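PDB 2ZZR: unsaturated glucuronyl hydrolase from Streptococcus agalactiae, which hydrolyses unsaturated hyaluronan, chondroitin and heparin disaccharides, releasing the unsaturated uronic acid by cleaving 1,3- or 1,4-glycosidic bonds. Local coordinates for residues D285-W290 and E344-N349; E241-R246 and T275-N280. All coordinates share one frame; numbering follows the deposited sequence. Where two conformers were deposited one is given.

Interaction 1. Residues D285-W290 and E344-N349; sequences DKVSYW and EQYSNN. With SO4 (sulfate ion), chain C; SO4 (sulfate ion), chain D.
D285 and Y346 reach for each other from opposite directions, and the phenol donates its OH to the carboxylate, with 2.6 Å between Y346 OH and D285 OD2. OD2 accepts through its syn lone pair, on the side of the other oxygen, and lies at the ring edge close to the ring plane. The two flat groups are nevertheless turned steeply, 74° between carboxylate and ring. The second oxygen works within its own loop: D285 OD1 takes the backbone N-H of V287, 3.1 Å from V287 N, closing an Asx turn, although the donor stands above the carboxylate plane. With chi1 at 74°, CG sits between the backbone N and the carbonyl carbon, which brings OD1 to the V287 N. A salt bridge from R302 also reaches OD1, so the carboxylate is fixed at both oxygens, and the arginine's charge would favour the ionised form.

V287 covers one face of the same tyrosine. Its CG1 makes a CH-pi contact 4.2 Å from the Y346 ring centroid, 19° off the normal, while V287 CG2 packs against Y346 CE2 at 3.6 Å. Edge and face of the ring are thus gripped by neighbouring parts of one loop. In the alpha barrel of this family 88 glycoside hydrolase, the contact ties the loop between helices 265-280 and 304-318 to Y346, late in helix 328-346.

Two sulfates, probably from the crystallisation liquor, bind the loop away from Y346. Y289 OH gives a 2.7 Å hydrogen bond to O2 of the chain C sulfate. This O2 lies at the ring edge, near its plane; the sulfate is also bound by the backbone N of G297 and G299. K286, its chain bent at chi2 and chi4, brings NZ within 2.9 Å of O2 of the chain D sulfate, which R16 also binds.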
loop_
_atom_site.group_PDB
_atom_site.type_symbol
_atom_site.label_atom_id
_atom_site.label_comp_id
_atom_site.label_asym_id
_atom_site.label_seq_id
_atom_site.Cartn_x
_atom_site.Cartn_y
_atom_site.Cartn_z
ATOM N N ASP A 285 0.117 2.455 21.862
ATOM C CA ASP A 285 -0.305 3.591 21.035
ATOM C C ASP A 285 -0.906 3.173 19.680
ATOM O O ASP A 285 -1.174 4.020 18.831
ATOM C CB ASP A 285 0.825 4.630 20.873
ATOM C CG ASP A 285 1.939 4.182 19.925
ATOM O OD1 ASP A 285 1.877 3.067 19.363
ATOM O OD2 ASP A 285 2.892 4.972 19.738
ATOM N N LYS A 286 -1.104 1.868 19.500
ATOM C CA LYS A 286 -1.750 1.286 18.307
ATOM C C LYS A 286 -0.996 1.524 16.990
ATOM O O LYS A 286 -1.589 1.478 15.907
ATOM C CB LYS A 286 -3.221 1.737 18.186
ATOM C CG LYS A 286 -4.029 1.710 19.492
ATOM C CD LYS A 286 -4.051 0.337 20.157
ATOM C CE LYS A 286 -5.037 0.302 21.330
ATOM N NZ LYS A 286 -4.640 1.203 22.461
ATOM N N VAL A 287 0.312 1.765 17.085
ATOM C CA VAL A 287 1.150 1.934 15.900
ATOM C C VAL A 287 2.162 0.796 15.832
ATOM O O VAL A 287 3.019 0.659 16.702
ATOM C CB VAL A 287 1.840 3.330 15.851
ATOM C CG1 VAL A 287 2.849 3.400 14.713
ATOM C CG2 VAL A 287 0.796 4.430 15.700
ATOM N N SER A 288 2.043 -0.016 14.786
ATOM C CA SER A 288 2.841 -1.226 14.621
ATOM C C SER A 288 4.338 -0.979 14.763
ATOM O O SER A 288 4.878 -0.039 14.179
ATOM C CB SER A 288 2.578 -1.830 13.244
ATOM O OG SER A 288 2.907 -0.902 12.225
ATOM N N TYR A 289 4.994 -1.832 15.547
ATOM C CA TYR A 289 6.446 -1.959 15.484
ATOM C C TYR A 289 6.771 -2.540 14.113
ATOM O O TYR A 289 5.894 -3.103 13.452
ATOM C CB TYR A 289 6.968 -2.845 16.626
ATOM C CG TYR A 289 7.118 -2.098 17.933
ATOM C CD1 TYR A 289 8.372 -1.648 18.362
ATOM C CD2 TYR A 289 6.011 -1.821 18.736
ATOM C CE1 TYR A 289 8.515 -0.949 19.560
ATOM C CE2 TYR A 289 6.146 -1.113 19.933
ATOM C CZ TYR A 289 7.407 -0.692 20.342
ATOM O OH TYR A 289 7.550 0.005 21.526
ATOM N N TRP A 290 8.015 -2.389 13.668
ATOM C CA TRP A 290 8.378 -2.785 12.306
ATOM C C TRP A 290 8.175 -4.283 12.070
ATOM O O TRP A 290 7.909 -4.730 10.948
ATOM C CB TRP A 290 9.809 -2.348 11.986
ATOM C CG TRP A 290 10.866 -3.152 12.671
ATOM C CD1 TRP A 290 11.396 -2.931 13.912
ATOM C CD2 TRP A 290 11.528 -4.305 12.147
ATOM N NE1 TRP A 290 12.353 -3.884 14.194
ATOM C CE2 TRP A 290 12.454 -4.736 13.126
ATOM C CE3 TRP A 290 11.437 -5.015 10.943
ATOM C CZ2 TRP A 290 13.271 -5.849 12.937
ATOM C CZ3 TRP A 290 12.246 -6.123 10.757
ATOM C CH2 TRP A 290 13.158 -6.525 11.748
ATOM N N GLU A 344 -1.035 12.488 15.872
ATOM C CA GLU A 344 -0.645 13.161 17.113
ATOM C C GLU A 344 0.779 12.855 17.569
ATOM O O GLU A 344 1.385 13.651 18.296
ATOM C CB GLU A 344 -1.628 12.824 18.236
ATOM C CG GLU A 344 -3.032 13.379 18.024
ATOM C CD GLU A 344 -3.983 13.068 19.169
ATOM O OE1 GLU A 344 -3.603 12.323 20.097
ATOM O OE2 GLU A 344 -5.127 13.572 19.130
ATOM N N GLN A 345 1.312 11.710 17.154
ATOM C CA GLN A 345 2.598 11.256 17.688
ATOM C C GLN A 345 3.674 11.008 16.636
ATOM O O GLN A 345 4.868 10.998 16.965
ATOM C CB GLN A 345 2.420 10.002 18.556
ATOM C CG GLN A 345 1.553 10.190 19.811
ATOM C CD GLN A 345 2.080 11.261 20.762
ATOM O OE1 GLN A 345 1.315 12.092 21.257
ATOM N NE2 GLN A 345 3.388 11.242 21.026
ATOM N N TYR A 346 3.263 10.812 15.384
ATOM C CA TYR A 346 4.200 10.377 14.345
ATOM C C TYR A 346 4.320 11.294 13.131
ATOM O O TYR A 346 5.258 11.159 12.338
ATOM C CB TYR A 346 3.890 8.932 13.928
ATOM C CG TYR A 346 4.138 7.942 15.040
ATOM C CD1 TYR A 346 5.404 7.386 15.229
ATOM C CD2 TYR A 346 3.116 7.570 15.917
ATOM C CE1 TYR A 346 5.647 6.484 16.259
ATOM C CE2 TYR A 346 3.351 6.663 16.957
ATOM C CZ TYR A 346 4.623 6.128 17.117
ATOM O OH TYR A 346 4.881 5.231 18.128
ATOM N N SER A 347 3.385 12.231 12.985
ATOM C CA SER A 347 3.413 13.155 11.856
ATOM C C SER A 347 4.494 14.221 12.039
ATOM O O SER A 347 4.825 14.598 13.172
ATOM C CB SER A 347 2.046 13.805 11.634
ATOM O OG SER A 347 1.673 14.590 12.749
ATOM N N ASN A 348 5.032 14.688 10.917
ATOM C CA ASN A 348 6.108 15.676 10.901
ATOM C C ASN A 348 5.684 17.049 11.412
ATOM O O ASN A 348 4.697 17.622 10.945
ATOM C CB ASN A 348 6.667 15.823 9.486
ATOM C CG ASN A 348 7.723 16.914 9.379
ATOM O OD1 ASN A 348 8.700 16.917 10.120
ATOM N ND2 ASN A 348 7.524 17.841 8.455
ATOM N N ASN A 349 6.462 17.576 12.352
ATOM C CA ASN A 349 6.233 18.915 12.889
ATOM C C ASN A 349 7.253 19.946 12.408
ATOM O O ASN A 349 6.964 21.145 12.371
ATOM C CB ASN A 349 6.180 18.873 14.417
ATOM C CG ASN A 349 4.901 18.242 14.936
ATOM O OD1 ASN A 349 3.806 18.557 14.468
ATOM N ND2 ASN A 349 5.033 17.348 15.908
HETATM S S SO4 C . 10.150 1.232 23.366
HETATM O O1 SO4 C . 9.004 1.144 24.263
HETATM O O2 SO4 C . 10.090 0.171 22.369
HETATM O O3 SO4 C . 10.164 2.523 22.692
HETATM O O4 SO4 C . 11.380 1.077 24.139
HETATM S S SO4 D . -3.682 -1.377 25.124
HETATM O O1 SO4 D . -4.695 -2.369 25.482
HETATM O O2 SO4 D . -3.578 -1.260 23.673
HETATM O O3 SO4 D . -4.053 -0.076 25.678
HETATM O O4 SO4 D . -2.387 -1.797 25.651
#

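Interaction 2. Residues E241-R246 and T275-N280; sequences ESSWAR and TNYFLN
S243 and Y277 join hydroxyl to hydroxyl, 3.1 Å between S243 OG and Y277 OH, where the loop leading into helix 245-262 meets helix 265-280. These are consecutive helices of the alpha barrel, and the contact lies between the start of one and the last turns of the next. Either hydroxyl could be the donor. The serine oxygen lies at the edge of the tyrosine ring, near its plane, with S243 OG also 3.2 Å from Y277 CE2. Y277 gets there by extending from its helix with CG opposite the backbone N (chi1 -178°), which carries the phenol straight across to the loop. S243 was deposited in two conformers; in the one described, OG likewise stands opposite its backbone N (chi1 -165°), so the bond is certain for that conformer alone.

On the next residue of the helix, F278 has a similar first torsion but a different target. Its CB leaves the helix alongside the opposing segment, and the ring then extends until its edge faces the backbone of A245, the closest pair of alpha carbons here being A245 and F278, 7.8 Å apart. Further along, I252 and Q248 of helix 245-262, A310 of helix 304-318 and M338 of helix 328-346 also pack on F278, so three other helices surround its side chain.

R246, a likely substrate-binding residue, points its CB away from 275-280. Beside it, A245 turns its carbonyl to the phenylalanine: A245 O lies 3.7 Å from F278 CE1, near the plane of the ring.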
loop_
_atom_site.group_PDB
_atom_site.type_symbol
_atom_site.label_atom_id
_atom_site.label_comp_id
_atom_site.label_asym_id
_atom_site.label_seq_id
_atom_site.Cartn_x
_atom_site.Cartn_y
_atom_site.Cartn_z
ATOM N N GLU A 241 10.661 -16.784 12.568
ATOM C CA GLU A 241 9.493 -16.997 13.418
ATOM C C GLU A 241 8.707 -15.708 13.656
ATOM O O GLU A 241 7.683 -15.719 14.343
ATOM C CB GLU A 241 9.915 -17.612 14.762
ATOM C CG GLU A 241 10.417 -19.061 14.679
ATOM C CD GLU A 241 11.764 -19.188 13.983
ATOM O OE1 GLU A 241 12.667 -18.368 14.262
ATOM O OE2 GLU A 241 11.925 -20.110 13.155
ATOM N N SER A 242 9.187 -14.604 13.079
ATOM C CA SER A 242 8.603 -13.289 13.324
ATOM C C SER A 242 7.501 -12.925 12.316
ATOM O O SER A 242 7.107 -13.756 11.483
ATOM C CB SER A 242 9.693 -12.211 13.372
ATOM O OG SER A 242 10.259 -11.992 12.093
ATOM N N SER A 243 7.025 -11.681 12.398
ATOM C CA SER A 243 5.897 -11.225 11.590
ATOM C C SER A 243 6.103 -9.796 11.083
ATOM O O SER A 243 5.733 -8.829 11.749
ATOM C CB SER A 243 4.601 -11.324 12.400
ATOM O OG SER A 243 3.472 -11.212 11.560
ATOM N N TRP A 244 6.699 -9.676 9.901
ATOM C CA TRP A 244 6.988 -8.379 9.281
ATOM C C TRP A 244 5.704 -7.560 9.130
ATOM O O TRP A 244 4.747 -8.020 8.518
ATOM C CB TRP A 244 7.660 -8.614 7.931
ATOM C CG TRP A 244 7.937 -7.387 7.111
ATOM C CD1 TRP A 244 8.586 -6.249 7.513
ATOM C CD2 TRP A 244 7.613 -7.200 5.732
ATOM N NE1 TRP A 244 8.670 -5.361 6.467
ATOM C CE2 TRP A 244 8.078 -5.918 5.362
ATOM C CE3 TRP A 244 6.971 -7.991 4.769
ATOM C CZ2 TRP A 244 7.914 -5.404 4.069
ATOM C CZ3 TRP A 244 6.808 -7.480 3.484
ATOM C CH2 TRP A 244 7.278 -6.197 3.148
ATOM N N ALA A 245 5.690 -6.359 9.706
ATOM C CA ALA A 245 4.446 -5.590 9.839
ATOM C C ALA A 245 3.857 -5.137 8.507
ATOM O O ALA A 245 2.646 -5.263 8.285
ATOM C CB ALA A 245 4.642 -4.392 10.775
ATOM N N ARG A 246 4.694 -4.608 7.617
ATOM C CA ARG A 246 4.165 -4.082 6.359
ATOM C C ARG A 246 3.572 -5.161 5.447
ATOM O O ARG A 246 2.583 -4.916 4.753
ATOM C CB ARG A 246 5.186 -3.210 5.622
ATOM C CG ARG A 246 4.557 -2.469 4.438
ATOM C CD ARG A 246 5.392 -1.291 3.977
ATOM N NE ARG A 246 6.704 -1.703 3.465
ATOM C CZ ARG A 246 7.859 -1.513 4.101
ATOM N NH1 ARG A 246 7.882 -0.922 5.287
ATOM N NH2 ARG A 246 8.999 -1.911 3.545
ATOM N N THR A 275 -6.558 -8.814 9.557
ATOM C CA THR A 275 -6.702 -7.567 10.299
ATOM C C THR A 275 -6.707 -7.822 11.804
ATOM O O THR A 275 -6.062 -7.088 12.559
ATOM C CB THR A 275 -7.960 -6.796 9.840
ATOM O OG1 THR A 275 -7.875 -6.594 8.423
ATOM C CG2 THR A 275 -8.063 -5.447 10.528
ATOM N N ASN A 276 -7.403 -8.869 12.237
ATOM C CA ASN A 276 -7.452 -9.181 13.667
ATOM C C ASN A 276 -6.066 -9.564 14.166
ATOM O O ASN A 276 -5.678 -9.185 15.259
ATOM C CB ASN A 276 -8.464 -10.283 13.969
ATOM C CG ASN A 276 -9.896 -9.853 13.688
ATOM O OD1 ASN A 276 -10.134 -8.735 13.222
ATOM N ND2 ASN A 276 -10.855 -10.737 13.967
ATOM N N TYR A 277 -5.326 -10.289 13.335
ATOM C CA TYR A 277 -3.944 -10.664 13.638
ATOM C C TYR A 277 -3.095 -9.412 13.880
ATOM O O TYR A 277 -2.350 -9.326 14.861
ATOM C CB TYR A 277 -3.385 -11.489 12.485
ATOM C CG TYR A 277 -1.975 -11.986 12.693
ATOM C CD1 TYR A 277 -1.737 -13.269 13.191
ATOM C CD2 TYR A 277 -0.881 -11.181 12.374
ATOM C CE1 TYR A 277 -0.430 -13.734 13.377
ATOM C CE2 TYR A 277 0.425 -11.635 12.556
ATOM C CZ TYR A 277 0.640 -12.906 13.061
ATOM O OH TYR A 277 1.932 -13.356 13.239
ATOM N N PHE A 278 -3.238 -8.438 12.981
ATOM C CA PHE A 278 -2.512 -7.176 13.043
ATOM C C PHE A 278 -2.921 -6.405 14.294
ATOM O O PHE A 278 -2.065 -6.012 15.088
ATOM C CB PHE A 278 -2.796 -6.377 11.760
ATOM C CG PHE A 278 -1.931 -5.153 11.570
ATOM C CD1 PHE A 278 -0.693 -5.246 10.936
ATOM C CD2 PHE A 278 -2.388 -3.898 11.964
ATOM C CE1 PHE A 278 0.101 -4.107 10.733
ATOM C CE2 PHE A 278 -1.600 -2.752 11.764
ATOM C CZ PHE A 278 -0.357 -2.861 11.145
ATOM N N LEU A 279 -4.231 -6.230 14.491
ATOM C CA LEU A 279 -4.738 -5.464 15.627
ATOM C C LEU A 279 -4.245 -6.032 16.953
ATOM O O LEU A 279 -3.862 -5.274 17.843
ATOM C CB LEU A 279 -6.268 -5.410 15.616
ATOM C CG LEU A 279 -6.915 -4.652 14.448
ATOM C CD1 LEU A 279 -8.438 -4.752 14.550
ATOM C CD2 LEU A 279 -6.454 -3.192 14.383
ATOM N N ASN A 280 -4.243 -7.361 17.061
ATOM C CA ASN A 280 -3.850 -8.048 18.298
ATOM C C ASN A 280 -2.373 -7.885 18.645
ATOM O O ASN A 280 -1.967 -8.112 19.793
ATOM C CB ASN A 280 -4.215 -9.530 18.224
ATOM C CG ASN A 280 -5.700 -9.770 18.408
ATOM O OD1 ASN A 280 -6.422 -8.901 18.887
ATOM N ND2 ASN A 280 -6.160 -10.955 18.035
#

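Interactions 1 and 2 have centres 16 Å apart and meet through the loop 285-290. W290 O lies 3.0 Å from A245 N, a probable hydrogen bond at the start of helix 245-262, and Y289 O packs 3.2 Å from A245 CB. S288 CB also touches F278 CZ at 3.8 Å, so the loop contacts both segments of interaction 2. Interaction 2 contains R246, a likely substrate-binding residue whose guanidinium is held by a salt bridge to D303; the side chain of V287 is about 11 Å from that of R246. The side chain of S243 is about 8 Å from that of T234, another likely substrate-binding residue.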